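Local coordinates for protein aminotransferase, class III (PDB 6IO1) that probably transfers amino groups as a pyridoxal phosphate-dependent, thermostable (S)-enantioselective omega-transaminase, at residues 121-126 against 320-325. Sequence-based numbering, arbitrary orientation.
With PMP (4'-deoxy-4'-aminopyridoxal-5'-phosphate), chain C.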
loop_
_atom_site.group_PDB
_atom_site.type_symbol
_atom_site.label_atom_id
_atom_site.label_comp_id
_atom_site.label_asym_id
_atom_site.label_seq_id
_atom_site.Cartn_x
_atom_site.Cartn_y
_atom_site.Cartn_z
ATOM N N GLY B 121 0.683 -4.559 4.795
ATOM C CA GLY B 121 1.542 -4.552 5.970
ATOM C C GLY B 121 2.567 -3.433 5.965
ATOM O O GLY B 121 2.810 -2.801 6.995
ATOM N N ALA B 122 3.207 -3.193 4.815
ATOM C CA ALA B 122 4.193 -2.118 4.737
ATOM C C ALA B 122 3.546 -0.764 4.988
ATOM O O ALA B 122 4.113 0.084 5.689
ATOM C CB ALA B 122 4.898 -2.132 3.382
ATOM N N GLU B 123 2.360 -0.541 4.415
ATOM C CA GLU B 123 1.628 0.692 4.688
ATOM C C GLU B 123 1.336 0.826 6.176
ATOM O O GLU B 123 1.485 1.911 6.752
ATOM C CB GLU B 123 0.325 0.716 3.889
ATOM C CG GLU B 123 0.475 1.054 2.414
ATOM C CD GLU B 123 -0.867 1.212 1.718
ATOM O OE1 GLU B 123 -1.909 1.085 2.396
ATOM O OE2 GLU B 123 -0.882 1.463 0.495
ATOM N N SER B 124 0.951 -0.277 6.819
ATOM C CA SER B 124 0.631 -0.248 8.243
ATOM C C SER B 124 1.858 0.100 9.076
ATOM O O SER B 124 1.789 0.926 9.992
ATOM C CB SER B 124 0.052 -1.596 8.674
ATOM O OG SER B 124 -1.175 -1.860 8.016
ATOM N N ASN B 125 2.992 -0.540 8.788
ATOM C CA ASN B 125 4.201 -0.275 9.564
ATOM C C ASN B 125 4.713 1.143 9.339
ATOM O O ASN B 125 5.181 1.794 10.283
ATOM C CB ASN B 125 5.269 -1.314 9.232
ATOM C CG ASN B 125 4.988 -2.653 9.884
ATOM O OD1 ASN B 125 4.370 -2.719 10.946
ATOM N ND2 ASN B 125 5.424 -3.730 9.243
ATOM N N GLU B 126 4.637 1.644 8.101
ATOM C CA GLU B 126 4.999 3.037 7.857
ATOM C C GLU B 126 4.094 3.977 8.640
ATOM O O GLU B 126 4.566 4.950 9.245
ATOM C CB GLU B 126 4.926 3.352 6.363
ATOM C CG GLU B 126 5.023 4.834 6.030
ATOM C CD GLU B 126 6.445 5.362 6.083
ATOM O OE1 GLU B 126 6.648 6.552 5.765
ATOM O OE2 GLU B 126 7.362 4.593 6.441
ATOM N N HIS B 320 -1.322 12.723 7.100
ATOM C CA HIS B 320 -0.882 11.389 6.722
ATOM C C HIS B 320 -2.087 10.562 6.305
ATOM O O HIS B 320 -3.149 10.641 6.928
ATOM C CB HIS B 320 -0.143 10.693 7.869
ATOM C CG HIS B 320 0.076 9.229 7.645
ATOM N ND1 HIS B 320 1.182 8.734 6.990
ATOM C CD2 HIS B 320 -0.674 8.153 7.983
ATOM C CE1 HIS B 320 1.108 7.417 6.937
ATOM N NE2 HIS B 320 -0.010 7.038 7.532
ATOM N N GLY B 321 -1.917 9.775 5.246
ATOM C CA GLY B 321 -2.961 8.865 4.822
ATOM C C GLY B 321 -2.742 8.257 3.454
ATOM O O GLY B 321 -2.258 8.924 2.536
ATOM N N PHE B 322 -3.130 6.997 3.298
ATOM C CA PHE B 322 -3.108 6.329 2.007
ATOM C C PHE B 322 -4.504 6.384 1.401
ATOM O O PHE B 322 -5.509 6.364 2.116
ATOM C CB PHE B 322 -2.638 4.877 2.145
ATOM C CG PHE B 322 -1.222 4.740 2.632
ATOM C CD1 PHE B 322 -0.160 4.760 1.743
ATOM C CD2 PHE B 322 -0.952 4.590 3.984
ATOM C CE1 PHE B 322 1.142 4.632 2.190
ATOM C CE2 PHE B 322 0.348 4.463 4.439
ATOM C CZ PHE B 322 1.396 4.483 3.540
ATOM N N THR B 323 -4.553 6.462 0.067
ATOM C CA THR B 323 -5.806 6.750 -0.627
ATOM C C THR B 323 -6.910 5.767 -0.249
ATOM O O THR B 323 -8.054 6.170 -0.013
ATOM C CB THR B 323 -5.579 6.735 -2.139
ATOM O OG1 THR B 323 -4.771 7.859 -2.515
ATOM C CG2 THR B 323 -6.905 6.796 -2.883
ATOM N N TYR B 324 -6.585 4.479 -0.168
ATOM C CA TYR B 324 -7.584 3.442 0.035
ATOM C C TYR B 324 -7.780 3.085 1.504
ATOM O O TYR B 324 -8.297 2.003 1.806
ATOM C CB TYR B 324 -7.222 2.207 -0.790
ATOM C CG TYR B 324 -7.514 2.421 -2.255
ATOM C CD1 TYR B 324 -8.780 2.808 -2.671
ATOM C CD2 TYR B 324 -6.523 2.274 -3.216
ATOM C CE1 TYR B 324 -9.061 3.022 -4.002
ATOM C CE2 TYR B 324 -6.796 2.486 -4.555
ATOM C CZ TYR B 324 -8.067 2.860 -4.941
ATOM O OH TYR B 324 -8.352 3.073 -6.268
ATOM N N SER B 325 -7.364 3.962 2.413
ATOM C CA SER B 325 -7.559 3.739 3.840
ATOM C C SER B 325 -9.040 3.570 4.156
ATOM O O SER B 325 -9.852 4.451 3.859
ATOM C CB SER B 325 -6.980 4.913 4.628
ATOM O OG SER B 325 -7.462 4.921 5.959
HETATM N N1 PMP C . 4.907 -7.021 8.108
HETATM C C2 PMP C . 5.144 -8.330 8.180
HETATM C C2A PMP C . 5.273 -8.969 9.528
HETATM C C3 PMP C . 5.272 -9.096 7.015
HETATM O O3 PMP C . 5.515 -10.435 7.120
HETATM C C4 PMP C . 5.148 -8.485 5.764
HETATM C C4A PMP C . 5.282 -9.291 4.496
HETATM N N4A PMP C . 4.866 -10.686 4.670
HETATM C C5 PMP C . 4.898 -7.106 5.710
HETATM C C6 PMP C . 4.788 -6.427 6.910
HETATM C C5A PMP C . 4.759 -6.393 4.400
HETATM O O4P PMP C . 3.368 -6.410 3.950
HETATM P P PMP C . 2.940 -5.832 2.504
HETATM O O1P PMP C . 1.436 -6.000 2.421
HETATM O O2P PMP C . 3.374 -4.380 2.491
HETATM O O3P PMP C . 3.685 -6.678 1.490
#
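Glu123 and Phe322 both set CG beside the backbone N and anti to the carbonyl carbon (chi1 -77° and -64°). This brings the extended glutamate chain flat over one face of the phenyl ring. Glu123 CG lies 3.6 Å from the centroid of the Phe322 ring, a CH-pi contact close to the ring normal. The carboxylate continues the stack, its plane 7° from that of the ring. Glu123 OE2 ends 3.6 Å from Phe322 CD1, while OE1 is hydrogen-bonded to Ser119 N. Glu126 CG meets the ring at its edge, 4.4 Å from Phe322 CZ. With an alanine at Phe322, the Glu123 chain is likely to lose the ring it lies on, leaving a gap beside the helix. Gly121 N donates a 2.9 Å hydrogen bond to PMP O1P. This is the helix N-terminus that binds the cofactor phosphate in fold type I PLP enzymes. PMP is also hydrogen-bonded to Thr323 N of the second subunit, so the two subunits share the cofactor site. No hydrogen bond joins the two segments; aliphatic chain and carboxylate both lie over the ring. Buried there and close to Glu123 OE2 of the second subunit, the carboxylate may have a raised pKa.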